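Local coordinates for sorbitol dehydrogenase (Gluconobacter oxydans, PDB 5ITG), which probably oxidises D-sorbitol to L-sorbose with NADP as hydride acceptor, as a member of the mannitol dehydrogenase family, at residues Q15-D20 against Y44-L49; E73-Q78 against D251-V256; Y82-T87 against R96-L101; H117-A122 against L172-D177. One frame throughout, in Å; residues are numbered along the deposited sequence.

Overall arrangement
All four contacts lie in the Rossmann part of the chain, but at different depths. Interaction 3 is the most buried: it pairs the two strands of a hairpin by backbone bonds and a CH-pi contact of M98 with the Y82 ring. Interactions 1 and 2, each centred about 10 Å from its centre, are partly buried. Interaction 1 joins a loop to a helix end beside the sheet and touches interaction 3 where E46 OE2 accepts from G99 N, at the irregular part of strand 93-106. Interaction 2 joins a helix end to the loop entering strand 255-258. Both combine one aromatic-leucine contact with polar bonds. Interaction 4, its centre about 30 Å from those of interactions 2 and 3, joins two peripheral helices through an arginine.

Interaction 1 (Q15-D20 against Y44-L49); sequences QAPPYD and YVEQIL
Y19 meets E46 through its hydroxyl and L49 through its ring. The OH donates to E46 OE1 in a hydrogen bond modelled at 2.4 Å, so short that the exact length is doubtful. OE1 lies near the ring plane, at the edge, while the carboxylate is turned 88° from that plane. L49 comes over one face: its CD2 stands 3.9 Å from the ring centroid, a CH-pi contact, and its CB lies above the rim. P17 CB is on the opposite face, so the ring is held between a proline and a leucine. With CG between the backbone N and carbonyl carbon (chi1 53°), the ring projects toward E46. P18 centres an inverse gamma turn that directs the chain from P17 into Y19. E46, on helix 41-46, bends at chi2 (84°), which brings OE2 within 3.7 Å of P17 CB. A phenylalanine in place of Y19 would probably leave E46 OE1 without its hydroxyl donor. The contact joins the loop between strands 14-15 and 26-31 to helix 41-46 of the Rossmann domain. Beyond the pair, E46 OE2 accepts from G99 N. Through both its oxygens, the buried carboxylate thus ties loop, helix and strand 93-106 together.

Interaction 2 (E73-Q78 against D251-V256); sequences EEFKAQ and DDLPLV
The ring of F75 carries the methyl CD1 of L253 over one face, nearly at its centre: CD1 stands 3.3 Å from the ring centroid and only 5° off the normal, a close CH-pi contact. F75 also stacks with the ring of Y104. In this Rossmann domain the contact joins the end of helix 66-77 to the loop that leads into strand 255-258, which pairs in parallel with strand 82-87. The second flat group is the amide of Q78, the first residue past the helix. Its chain is extended beyond CG (chi2 178°), which carries the amide across to the loop. There OE1 accepts from D252 N at 2.8 Å, in the carbonyl plane and on a lone pair, while NE2 donates to D251 OD1 at 3.1 Å, with that oxygen lying near the amide plane. The two bonds resist rotation of the amide, and NE2 also reaches L81 O. E74 OE2 comes within 3.7 Å of D252 OD1, a pairing of like charges that the salt bridge of E74 with K70 is likely to ease. D251 is fixed further by OD2, hydrogen-bonded to S83 OG. Its OD1 closes an Asx turn by accepting from L253 N at 2.8 Å, and this donor and Q78 NE2 approach OD1 from opposite faces of the carboxylate plane.

Interaction 3 (Y82-T87 against R96-L101); sequences YSLTET and RVMGAL
M98, a selenomethionine, lays its side chain across one face of the Y82 ring. Its CB lies over the ring, off-centre toward the rim, 3.5 Å from Y82 CZ and in CH-pi contact. CG follows, 3.6 Å from Y82 CE2, and also touches L84 CB. Bends at chi2 (-85°) and chi3 then turn the chain through SE, so that the terminal CE ends 3.4 Å from Y82 OH. That hydroxyl is hydrogen-bonded to R38 O, and R38 makes a cation-pi contact with the ring. The two strands form an antiparallel beta hairpin. L84 and R96 are a hydrogen-bonded pair, with L84 N to R96 O at 2.8 Å and R96 N to L84 O at 3.1 Å. S83 and V97 are the adjoining non-hydrogen-bonded pair, and M98 N donates to Y82 O at 2.8 Å. A leucine in place of Y82 would probably leave R38 O without its hydroxyl donor and the bent M98 chain without the flat surface it rests on. Toward the other end, E86 and R96 are linked through a water that donates to E86 OE1 and accepts from R96 NH1 at 2.7 Å, in the guanidinium plane. E86 OE2 forms a salt bridge with R230.

Interaction 4 (H117-A122 against L172-D177); sequences HLVDPA and LRRRWD
Two outer helices of the Rossmann domain, 111-119 and 164-177, meet where R175 of the second reaches the C-terminal end of the first. Its NH1 donates twice: to L118 O at 2.7 Å, near the guanidinium plane, and to D120 O at 3.1 Å, where the donor stands well above the carbonyl plane. Both bonds are bent, at 144° each. R175 CD lies 3.5 Å from L118 O, and the bend at chi3 (72°) beyond it turns the guanidinium toward the carbonyls. Alongside, V119 CG1 packs on R174 CB at 3.9 Å and near R175 CG. D120 OD1 accepts from A122 N at 2.7 Å, an Asx turn that shapes the chain leaving the helix. R175 NE is bonded to K181 O, and NH2 weakly to I123 O. The guanidinium is therefore held by neutral backbone carbonyls, and the negative end of the helix dipole is likely to favour its charge.

Interaction 1 (Q15-D20 against Y44-L49)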
loop_
_atom_site.group_PDB
_atom_site.type_symbol
_atom_site.label_atom_id
_atom_site.label_comp_id
_atom_site.label_asym_id
_atom_site.label_seq_id
_atom_site.Cartn_x
_atom_site.Cartn_y
_atom_site.Cartn_z
ATOM N N GLN A 15 -5.373 5.439 25.119
ATOM C CA GLN A 15 -6.600 6.141 24.761
ATOM C C GLN A 15 -7.682 5.131 24.402
ATOM O O GLN A 15 -7.393 4.067 23.860
ATOM C CB GLN A 15 -6.361 7.078 23.573
ATOM C CG GLN A 15 -7.638 7.716 23.034
ATOM C CD GLN A 15 -7.389 8.636 21.853
ATOM O OE1 GLN A 15 -6.698 8.273 20.900
ATOM N NE2 GLN A 15 -7.964 9.834 21.903
ATOM N N ALA A 16 -8.931 5.468 24.707
ATOM C CA ALA A 16 -10.048 4.587 24.401
ATOM C C ALA A 16 -10.849 5.182 23.251
ATOM O O ALA A 16 -10.654 6.339 22.879
ATOM C CB ALA A 16 -10.933 4.422 25.629
ATOM N N PRO A 17 -11.758 4.395 22.661
ATOM C CA PRO A 17 -12.559 4.921 21.555
ATOM C C PRO A 17 -13.213 6.234 21.968
ATOM O O PRO A 17 -13.833 6.315 23.021
ATOM C CB PRO A 17 -13.574 3.811 21.319
ATOM C CG PRO A 17 -12.781 2.580 21.638
ATOM C CD PRO A 17 -12.064 2.975 22.905
ATOM N N PRO A 18 -13.071 7.283 21.147
ATOM C CA PRO A 18 -13.657 8.594 21.447
ATOM C C PRO A 18 -15.143 8.704 21.104
ATOM O O PRO A 18 -15.567 9.656 20.447
ATOM C CB PRO A 18 -12.809 9.538 20.608
ATOM C CG PRO A 18 -12.577 8.722 19.368
ATOM C CD PRO A 18 -12.225 7.353 19.941
ATOM N N TYR A 19 -15.928 7.731 21.553
ATOM C CA TYR A 19 -17.365 7.710 21.291
ATOM C C TYR A 19 -18.011 6.581 22.087
ATOM O O TYR A 19 -17.321 5.694 22.582
ATOM C CB TYR A 19 -17.617 7.503 19.794
ATOM C CG TYR A 19 -16.898 6.296 19.232
ATOM C CD1 TYR A 19 -17.374 5.005 19.462
ATOM C CD2 TYR A 19 -15.719 6.443 18.505
ATOM C CE1 TYR A 19 -16.696 3.894 18.984
ATOM C CE2 TYR A 19 -15.030 5.336 18.021
ATOM C CZ TYR A 19 -15.525 4.067 18.264
ATOM O OH TYR A 19 -14.854 2.973 17.785
ATOM N N ASP A 20 -19.333 6.618 22.219
ATOM C CA ASP A 20 -20.034 5.573 22.951
ATOM C C ASP A 20 -20.048 4.333 22.064
ATOM O O ASP A 20 -20.732 4.303 21.041
ATOM C CB ASP A 20 -21.470 6.004 23.256
ATOM C CG ASP A 20 -22.131 5.125 24.301
ATOM O OD1 ASP A 20 -21.880 3.898 24.296
ATOM O OD2 ASP A 20 -22.913 5.658 25.119
ATOM N N TYR A 44 -9.222 5.703 10.257
ATOM C CA TYR A 44 -9.939 6.910 9.837
ATOM C C TYR A 44 -11.401 6.883 10.277
ATOM O O TYR A 44 -11.942 7.897 10.731
ATOM C CB TYR A 44 -9.854 7.086 8.315
ATOM C CG TYR A 44 -8.501 7.572 7.835
ATOM C CD1 TYR A 44 -8.139 8.916 7.949
ATOM C CD2 TYR A 44 -7.577 6.683 7.279
ATOM C CE1 TYR A 44 -6.886 9.370 7.517
ATOM C CE2 TYR A 44 -6.321 7.122 6.846
ATOM C CZ TYR A 44 -5.982 8.462 6.968
ATOM O OH TYR A 44 -4.741 8.887 6.547
ATOM N N VAL A 45 -12.041 5.723 10.153
ATOM C CA VAL A 45 -13.433 5.602 10.553
ATOM C C VAL A 45 -13.578 5.875 12.049
ATOM O O VAL A 45 -14.534 6.529 12.486
ATOM C CB VAL A 45 -13.981 4.196 10.212
ATOM C CG1 VAL A 45 -15.346 3.987 10.859
ATOM C CG2 VAL A 45 -14.096 4.053 8.695
ATOM N N GLU A 46 -12.618 5.387 12.826
ATOM C CA GLU A 46 -12.616 5.569 14.273
ATOM C C GLU A 46 -12.727 7.048 14.647
ATOM O O GLU A 46 -13.302 7.395 15.681
ATOM C CB GLU A 46 -11.325 4.995 14.866
ATOM C CG GLU A 46 -11.220 5.093 16.380
ATOM C CD GLU A 46 -11.921 3.949 17.082
ATOM O OE1 GLU A 46 -12.859 3.374 16.491
ATOM O OE2 GLU A 46 -11.542 3.629 18.228
ATOM N N GLN A 47 -12.184 7.912 13.794
ATOM C CA GLN A 47 -12.183 9.350 14.042
ATOM C C GLN A 47 -13.421 10.119 13.584
ATOM O O GLN A 47 -13.527 11.314 13.835
ATOM C CB GLN A 47 -10.940 9.972 13.414
ATOM C CG GLN A 47 -9.641 9.383 13.937
ATOM C CD GLN A 47 -8.447 9.804 13.108
ATOM O OE1 GLN A 47 -8.082 10.982 13.078
ATOM N NE2 GLN A 47 -7.835 8.842 12.415
ATOM N N ILE A 48 -14.350 9.453 12.907
ATOM C CA ILE A 48 -15.569 10.129 12.470
ATOM C C ILE A 48 -16.809 9.469 13.066
ATOM O O ILE A 48 -17.933 9.906 12.824
ATOM C CB ILE A 48 -15.690 10.149 10.921
ATOM C CG1 ILE A 48 -15.532 8.739 10.349
ATOM C CG2 ILE A 48 -14.640 11.081 10.330
ATOM C CD1 ILE A 48 -16.717 7.824 10.602
ATOM N N LEU A 49 -16.598 8.419 13.855
ATOM C CA LEU A 49 -17.696 7.689 14.476
ATOM C C LEU A 49 -18.420 8.541 15.524
ATOM O O LEU A 49 -19.585 8.298 15.843
ATOM C CB LEU A 49 -17.156 6.408 15.114
ATOM C CG LEU A 49 -17.825 5.086 14.724
ATOM C CD1 LEU A 49 -18.103 5.043 13.231
ATOM C CD2 LEU A 49 -16.921 3.933 15.132
#

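Interaction 2 (E73-Q78 against D251-V256)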
loop_
_atom_site.group_PDB
_atom_site.type_symbol
_atom_site.label_atom_id
_atom_site.label_comp_id
_atom_site.label_asym_id
_atom_site.label_seq_id
_atom_site.Cartn_x
_atom_site.Cartn_y
_atom_site.Cartn_z
ATOM N N GLU A 73 -11.864 -16.200 16.765
ATOM C CA GLU A 73 -12.204 -16.435 18.164
ATOM C C GLU A 73 -11.529 -15.408 19.059
ATOM O O GLU A 73 -12.133 -14.904 20.003
ATOM C CB GLU A 73 -11.788 -17.846 18.583
ATOM C CG GLU A 73 -12.537 -18.941 17.844
ATOM C CD GLU A 73 -12.060 -20.334 18.206
ATOM O OE1 GLU A 73 -10.876 -20.654 17.949
ATOM O OE2 GLU A 73 -12.873 -21.113 18.746
ATOM N N GLU A 74 -10.274 -15.090 18.755
ATOM C CA GLU A 74 -9.536 -14.118 19.548
ATOM C C GLU A 74 -10.158 -12.730 19.439
ATOM O O GLU A 74 -10.166 -11.968 20.407
ATOM C CB GLU A 74 -8.075 -14.082 19.108
ATOM C CG GLU A 74 -7.351 -15.398 19.307
ATOM C CD GLU A 74 -5.856 -15.275 19.110
ATOM O OE1 GLU A 74 -5.430 -14.841 18.023
ATOM O OE2 GLU A 74 -5.105 -15.616 20.047
ATOM N N PHE A 75 -10.673 -12.404 18.255
ATOM C CA PHE A 75 -11.324 -11.113 18.026
ATOM C C PHE A 75 -12.605 -11.039 18.854
ATOM O O PHE A 75 -12.798 -10.112 19.640
ATOM C CB PHE A 75 -11.663 -10.938 16.540
ATOM C CG PHE A 75 -10.612 -10.198 15.752
ATOM C CD1 PHE A 75 -10.480 -8.814 15.870
ATOM C CD2 PHE A 75 -9.749 -10.881 14.900
ATOM C CE1 PHE A 75 -9.502 -8.122 15.148
ATOM C CE2 PHE A 75 -8.764 -10.198 14.174
ATOM C CZ PHE A 75 -8.643 -8.816 14.301
ATOM N N LYS A 76 -13.479 -12.025 18.677
ATOM C CA LYS A 76 -14.733 -12.065 19.421
ATOM C C LYS A 76 -14.470 -12.043 20.929
ATOM O O LYS A 76 -15.223 -11.437 21.687
ATOM C CB LYS A 76 -15.525 -13.323 19.046
ATOM C CG LYS A 76 -15.944 -13.382 17.578
ATOM C CD LYS A 76 -16.975 -12.303 17.234
ATOM C CE LYS A 76 -18.297 -12.543 17.957
ATOM N NZ LYS A 76 -19.351 -11.558 17.569
ATOM N N ALA A 77 -13.394 -12.694 21.358
ATOM C CA ALA A 77 -13.047 -12.746 22.776
ATOM C C ALA A 77 -12.784 -11.359 23.359
ATOM O O ALA A 77 -13.069 -11.104 24.530
ATOM C CB ALA A 77 -11.822 -13.638 22.981
ATOM N N GLN A 78 -12.238 -10.461 22.545
ATOM C CA GLN A 78 -11.953 -9.108 23.011
ATOM C C GLN A 78 -12.996 -8.117 22.517
ATOM O O GLN A 78 -12.733 -6.913 22.449
ATOM C CB GLN A 78 -10.565 -8.665 22.542
ATOM C CG GLN A 78 -9.427 -9.427 23.190
ATOM C CD GLN A 78 -8.066 -8.996 22.679
ATOM O OE1 GLN A 78 -7.037 -9.518 23.108
ATOM N NE2 GLN A 78 -8.053 -8.038 21.755
ATOM N N ASP A 251 -3.147 -7.742 25.121
ATOM C CA ASP A 251 -3.791 -7.799 23.822
ATOM C C ASP A 251 -3.360 -9.024 23.030
ATOM O O ASP A 251 -2.175 -9.300 22.909
ATOM C CB ASP A 251 -3.441 -6.536 23.033
ATOM C CG ASP A 251 -4.328 -6.333 21.820
ATOM O OD1 ASP A 251 -5.092 -7.258 21.465
ATOM O OD2 ASP A 251 -4.252 -5.240 21.218
ATOM N N ASP A 252 -4.328 -9.759 22.497
ATOM C CA ASP A 252 -4.023 -10.932 21.685
ATOM C C ASP A 252 -3.765 -10.522 20.233
ATOM O O ASP A 252 -3.107 -11.244 19.479
ATOM C CB ASP A 252 -5.185 -11.924 21.723
ATOM C CG ASP A 252 -5.132 -12.834 22.932
ATOM O OD1 ASP A 252 -4.180 -13.631 23.022
ATOM O OD2 ASP A 252 -6.034 -12.748 23.789
ATOM N N LEU A 253 -4.270 -9.350 19.859
ATOM C CA LEU A 253 -4.132 -8.841 18.496
ATOM C C LEU A 253 -3.547 -7.425 18.423
ATOM O O LEU A 253 -4.121 -6.540 17.791
ATOM C CB LEU A 253 -5.506 -8.857 17.824
ATOM C CG LEU A 253 -6.206 -10.214 17.915
ATOM C CD1 LEU A 253 -7.685 -10.063 17.629
ATOM C CD2 LEU A 253 -5.546 -11.185 16.945
ATOM N N PRO A 254 -2.386 -7.197 19.054
ATOM C CA PRO A 254 -1.774 -5.868 19.024
ATOM C C PRO A 254 -1.055 -5.617 17.707
ATOM O O PRO A 254 -0.539 -6.544 17.093
ATOM C CB PRO A 254 -0.794 -5.930 20.185
ATOM C CG PRO A 254 -0.269 -7.323 20.049
ATOM C CD PRO A 254 -1.542 -8.140 19.811
ATOM N N LEU A 255 -1.030 -4.363 17.273
ATOM C CA LEU A 255 -0.328 -4.018 16.045
ATOM C C LEU A 255 0.249 -2.618 16.198
ATOM O O LEU A 255 -0.145 -1.857 17.094
ATOM C CB LEU A 255 -1.254 -4.101 14.820
ATOM C CG LEU A 255 -2.293 -3.016 14.540
ATOM C CD1 LEU A 255 -2.944 -3.297 13.193
ATOM C CD2 LEU A 255 -3.334 -2.975 15.641
ATOM N N VAL A 256 1.193 -2.289 15.324
ATOM C CA VAL A 256 1.857 -0.999 15.370
ATOM C C VAL A 256 1.995 -0.427 13.959
ATOM O O VAL A 256 2.090 -1.164 12.986
ATOM C CB VAL A 256 3.251 -1.151 16.039
ATOM C CG1 VAL A 256 4.052 -2.230 15.333
ATOM C CG2 VAL A 256 3.997 0.171 16.032
#

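Interaction 3 (Y82-T87 against R96-L101)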
loop_
_atom_site.group_PDB
_atom_site.type_symbol
_atom_site.label_atom_id
_atom_site.label_comp_id
_atom_site.label_asym_id
_atom_site.label_seq_id
_atom_site.Cartn_x
_atom_site.Cartn_y
_atom_site.Cartn_z
ATOM N N TYR A 82 -9.058 -3.937 19.764
ATOM C CA TYR A 82 -7.629 -4.216 19.652
ATOM C C TYR A 82 -6.846 -2.930 19.867
ATOM O O TYR A 82 -7.397 -1.833 19.754
ATOM C CB TYR A 82 -7.282 -4.817 18.285
ATOM C CG TYR A 82 -7.622 -3.934 17.114
ATOM C CD1 TYR A 82 -8.907 -3.923 16.575
ATOM C CD2 TYR A 82 -6.665 -3.089 16.555
ATOM C CE1 TYR A 82 -9.234 -3.090 15.501
ATOM C CE2 TYR A 82 -6.979 -2.253 15.486
ATOM C CZ TYR A 82 -8.265 -2.260 14.964
ATOM O OH TYR A 82 -8.583 -1.432 13.912
ATOM N N SER A 83 -5.565 -3.055 20.190
ATOM C CA SER A 83 -4.758 -1.869 20.424
ATOM C C SER A 83 -3.879 -1.528 19.234
ATOM O O SER A 83 -3.330 -2.403 18.569
ATOM C CB SER A 83 -3.879 -2.042 21.662
ATOM O OG SER A 83 -2.884 -3.022 21.448
ATOM N N LEU A 84 -3.757 -0.237 18.976
ATOM C CA LEU A 84 -2.939 0.241 17.882
ATOM C C LEU A 84 -1.916 1.214 18.424
ATOM O O LEU A 84 -2.270 2.269 18.948
ATOM C CB LEU A 84 -3.795 0.943 16.822
ATOM C CG LEU A 84 -3.000 1.673 15.727
ATOM C CD1 LEU A 84 -2.079 0.690 15.014
ATOM C CD2 LEU A 84 -3.961 2.325 14.732
ATOM N N THR A 85 -0.648 0.839 18.321
ATOM C CA THR A 85 0.436 1.699 18.763
ATOM C C THR A 85 0.900 2.456 17.520
ATOM O O THR A 85 1.043 1.865 16.450
ATOM C CB THR A 85 1.615 0.876 19.317
ATOM O OG1 THR A 85 1.172 0.103 20.439
ATOM C CG2 THR A 85 2.752 1.794 19.760
ATOM N N GLU A 86 1.095 3.764 17.663
ATOM C CA GLU A 86 1.561 4.610 16.569
ATOM C C GLU A 86 2.919 5.179 16.972
ATOM O O GLU A 86 3.030 5.895 17.965
ATOM C CB GLU A 86 0.558 5.733 16.319
ATOM C CG GLU A 86 -0.747 5.232 15.723
ATOM C CD GLU A 86 -1.849 6.268 15.754
ATOM O OE1 GLU A 86 -2.501 6.413 16.810
ATOM O OE2 GLU A 86 -2.062 6.943 14.725
ATOM N N THR A 87 3.949 4.847 16.202
ATOM C CA THR A 87 5.308 5.290 16.507
ATOM C C THR A 87 5.862 6.331 15.539
ATOM O O THR A 87 5.929 6.097 14.336
ATOM C CB THR A 87 6.257 4.088 16.531
ATOM O OG1 THR A 87 5.745 3.106 17.442
ATOM C CG2 THR A 87 7.651 4.514 16.973
ATOM N N ARG A 96 -3.736 3.254 21.512
ATOM C CA ARG A 96 -5.173 3.427 21.668
ATOM C C ARG A 96 -5.917 2.128 21.394
ATOM O O ARG A 96 -5.434 1.262 20.661
ATOM C CB ARG A 96 -5.672 4.513 20.710
ATOM C CG ARG A 96 -5.479 4.178 19.232
ATOM C CD ARG A 96 -5.836 5.366 18.360
ATOM N NE ARG A 96 -7.191 5.832 18.634
ATOM C CZ ARG A 96 -7.658 7.027 18.288
ATOM N NH1 ARG A 96 -6.877 7.890 17.650
ATOM N NH2 ARG A 96 -8.908 7.359 18.580
ATOM N N VAL A 97 -7.090 1.990 22.004
ATOM C CA VAL A 97 -7.919 0.811 21.810
ATOM C C VAL A 97 -8.965 1.207 20.776
ATOM O O VAL A 97 -9.751 2.128 20.989
ATOM C CB VAL A 97 -8.604 0.382 23.130
ATOM C CG1 VAL A 97 -9.498 -0.826 22.895
ATOM C CG2 VAL A 97 -7.546 0.056 24.168
HETATM N N MSE A 98 -8.950 0.506 19.650
HETATM C CA MSE A 98 -9.847 0.765 18.533
HETATM C C MSE A 98 -11.195 0.059 18.666
HETATM O O MSE A 98 -11.244 -1.132 18.956
HETATM C CB MSE A 98 -9.168 0.304 17.244
HETATM C CG MSE A 98 -7.795 0.912 17.013
HETATM SE SE MSE A 98 -7.934 2.623 16.156
HETATM C CE MSE A 98 -8.447 1.976 14.407
ATOM N N GLY A 99 -12.282 0.785 18.421
ATOM C CA GLY A 99 -13.600 0.184 18.528
ATOM C C GLY A 99 -14.449 0.138 17.264
ATOM O O GLY A 99 -15.558 -0.399 17.289
ATOM N N ALA A 100 -13.936 0.671 16.156
ATOM C CA ALA A 100 -14.685 0.703 14.897
ATOM C C ALA A 100 -15.153 -0.653 14.349
ATOM O O ALA A 100 -16.215 -0.738 13.730
ATOM C CB ALA A 100 -13.870 1.436 13.828
ATOM N N LEU A 101 -14.360 -1.697 14.566
ATOM C CA LEU A 101 -14.691 -3.042 14.091
ATOM C C LEU A 101 -15.619 -3.682 15.115
ATOM O O LEU A 101 -15.167 -4.110 16.176
ATOM C CB LEU A 101 -13.412 -3.871 13.953
ATOM C CG LEU A 101 -13.498 -5.282 13.371
ATOM C CD1 LEU A 101 -14.029 -5.232 11.944
ATOM C CD2 LEU A 101 -12.119 -5.910 13.402
HETATM O O HOH W 1 -4.300 8.572 17.127
#

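Interaction 4 (H117-A122 against L172-D177)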
loop_
_atom_site.group_PDB
_atom_site.type_symbol
_atom_site.label_atom_id
_atom_site.label_comp_id
_atom_site.label_asym_id
_atom_site.label_seq_id
_atom_site.Cartn_x
_atom_site.Cartn_y
_atom_site.Cartn_z
ATOM N N HIS A 117 -25.645 -9.277 6.133
ATOM C CA HIS A 117 -25.028 -7.979 6.366
ATOM C C HIS A 117 -24.928 -7.209 5.061
ATOM O O HIS A 117 -25.235 -6.021 5.006
ATOM C CB HIS A 117 -23.627 -8.133 6.972
ATOM C CG HIS A 117 -23.617 -8.161 8.468
ATOM N ND1 HIS A 117 -23.478 -9.324 9.193
ATOM C CD2 HIS A 117 -23.731 -7.164 9.377
ATOM C CE1 HIS A 117 -23.506 -9.045 10.483
ATOM N NE2 HIS A 117 -23.658 -7.740 10.622
ATOM N N LEU A 118 -24.502 -7.907 4.014
ATOM C CA LEU A 118 -24.336 -7.319 2.693
ATOM C C LEU A 118 -25.616 -6.739 2.082
ATOM O O LEU A 118 -25.553 -5.777 1.307
ATOM C CB LEU A 118 -23.743 -8.361 1.750
ATOM C CG LEU A 118 -22.253 -8.290 1.404
ATOM C CD1 LEU A 118 -21.449 -7.654 2.524
ATOM C CD2 LEU A 118 -21.758 -9.693 1.097
ATOM N N VAL A 119 -26.771 -7.311 2.417
ATOM C CA VAL A 119 -28.022 -6.806 1.857
ATOM C C VAL A 119 -28.694 -5.754 2.726
ATOM O O VAL A 119 -29.620 -5.084 2.272
ATOM C CB VAL A 119 -29.052 -7.941 1.594
ATOM C CG1 VAL A 119 -28.551 -8.863 0.505
ATOM C CG2 VAL A 119 -29.323 -8.707 2.868
ATOM N N ASP A 120 -28.226 -5.598 3.962
ATOM C CA ASP A 120 -28.805 -4.618 4.881
ATOM C C ASP A 120 -28.669 -3.203 4.325
ATOM O O ASP A 120 -27.573 -2.765 3.975
ATOM C CB ASP A 120 -28.123 -4.703 6.250
ATOM C CG ASP A 120 -28.834 -3.876 7.308
ATOM O OD1 ASP A 120 -28.947 -2.645 7.134
ATOM O OD2 ASP A 120 -29.285 -4.457 8.317
ATOM N N PRO A 121 -29.789 -2.464 4.250
ATOM C CA PRO A 121 -29.798 -1.093 3.731
ATOM C C PRO A 121 -28.822 -0.143 4.425
ATOM O O PRO A 121 -28.389 0.844 3.828
ATOM C CB PRO A 121 -31.257 -0.664 3.910
ATOM C CG PRO A 121 -32.007 -1.963 3.809
ATOM C CD PRO A 121 -31.148 -2.880 4.643
ATOM N N ALA A 122 -28.490 -0.433 5.681
ATOM C CA ALA A 122 -27.563 0.403 6.444
ATOM C C ALA A 122 -26.129 0.228 5.954
ATOM O O ALA A 122 -25.290 1.110 6.148
ATOM C CB ALA A 122 -27.653 0.072 7.933
ATOM N N LEU A 172 -25.455 -7.747 -4.358
ATOM C CA LEU A 172 -25.969 -6.678 -5.205
ATOM C C LEU A 172 -27.212 -7.137 -5.967
ATOM O O LEU A 172 -28.160 -6.371 -6.142
ATOM C CB LEU A 172 -24.881 -6.209 -6.174
ATOM C CG LEU A 172 -23.774 -5.394 -5.490
ATOM C CD1 LEU A 172 -22.584 -5.222 -6.410
ATOM C CD2 LEU A 172 -24.342 -4.041 -5.070
ATOM N N ARG A 173 -27.218 -8.391 -6.404
ATOM C CA ARG A 173 -28.370 -8.922 -7.128
ATOM C C ARG A 173 -29.599 -8.875 -6.225
ATOM O O ARG A 173 -30.655 -8.358 -6.605
ATOM C CB ARG A 173 -28.119 -10.370 -7.562
ATOM C CG ARG A 173 -29.246 -10.960 -8.409
ATOM C CD ARG A 173 -29.080 -12.454 -8.639
ATOM N NE ARG A 173 -29.256 -13.231 -7.413
ATOM C CZ ARG A 173 -30.380 -13.269 -6.698
ATOM N NH1 ARG A 173 -31.442 -12.572 -7.082
ATOM N NH2 ARG A 173 -30.445 -14.008 -5.597
ATOM N N ARG A 174 -29.452 -9.409 -5.016
ATOM C CA ARG A 174 -30.552 -9.441 -4.060
ATOM C C ARG A 174 -31.061 -8.053 -3.704
ATOM O O ARG A 174 -32.277 -7.837 -3.614
ATOM C CB ARG A 174 -30.129 -10.195 -2.797
ATOM C CG ARG A 174 -29.787 -11.652 -3.071
ATOM C CD ARG A 174 -29.582 -12.440 -1.796
ATOM N NE ARG A 174 -29.154 -13.801 -2.088
ATOM C CZ ARG A 174 -28.926 -14.729 -1.166
ATOM N NH1 ARG A 174 -29.089 -14.443 0.119
ATOM N NH2 ARG A 174 -28.530 -15.942 -1.532
ATOM N N ARG A 175 -30.139 -7.111 -3.511
ATOM C CA ARG A 175 -30.519 -5.744 -3.182
ATOM C C ARG A 175 -31.342 -5.182 -4.342
ATOM O O ARG A 175 -32.375 -4.543 -4.138
ATOM C CB ARG A 175 -29.268 -4.877 -2.933
ATOM C CG ARG A 175 -28.470 -5.278 -1.678
ATOM C CD ARG A 175 -27.127 -4.520 -1.541
ATOM N NE ARG A 175 -27.299 -3.113 -1.174
ATOM C CZ ARG A 175 -27.122 -2.616 0.049
ATOM N NH1 ARG A 175 -26.751 -3.401 1.053
ATOM N NH2 ARG A 175 -27.338 -1.327 0.276
ATOM N N TRP A 176 -30.885 -5.446 -5.562
ATOM C CA TRP A 176 -31.571 -4.977 -6.756
ATOM C C TRP A 176 -32.976 -5.576 -6.867
ATOM O O TRP A 176 -33.965 -4.848 -6.990
ATOM C CB TRP A 176 -30.746 -5.333 -7.996
ATOM C CG TRP A 176 -31.377 -4.946 -9.306
ATOM C CD1 TRP A 176 -32.171 -3.864 -9.548
ATOM C CD2 TRP A 176 -31.204 -5.606 -10.563
ATOM N NE1 TRP A 176 -32.505 -3.810 -10.882
ATOM C CE2 TRP A 176 -31.922 -4.868 -11.527
ATOM C CE3 TRP A 176 -30.511 -6.752 -10.970
ATOM C CZ2 TRP A 176 -31.965 -5.235 -12.870
ATOM C CZ3 TRP A 176 -30.555 -7.117 -12.308
ATOM C CH2 TRP A 176 -31.277 -6.361 -13.241
ATOM N N ASP A 177 -33.055 -6.903 -6.801
ATOM C CA ASP A 177 -34.331 -7.601 -6.907
ATOM C C ASP A 177 -35.332 -7.244 -5.809
ATOM O O ASP A 177 -36.538 -7.269 -6.046
ATOM C CB ASP A 177 -34.109 -9.123 -6.936
ATOM C CG ASP A 177 -33.470 -9.601 -8.240
ATOM O OD1 ASP A 177 -33.557 -8.875 -9.250
ATOM O OD2 ASP A 177 -32.898 -10.710 -8.267
#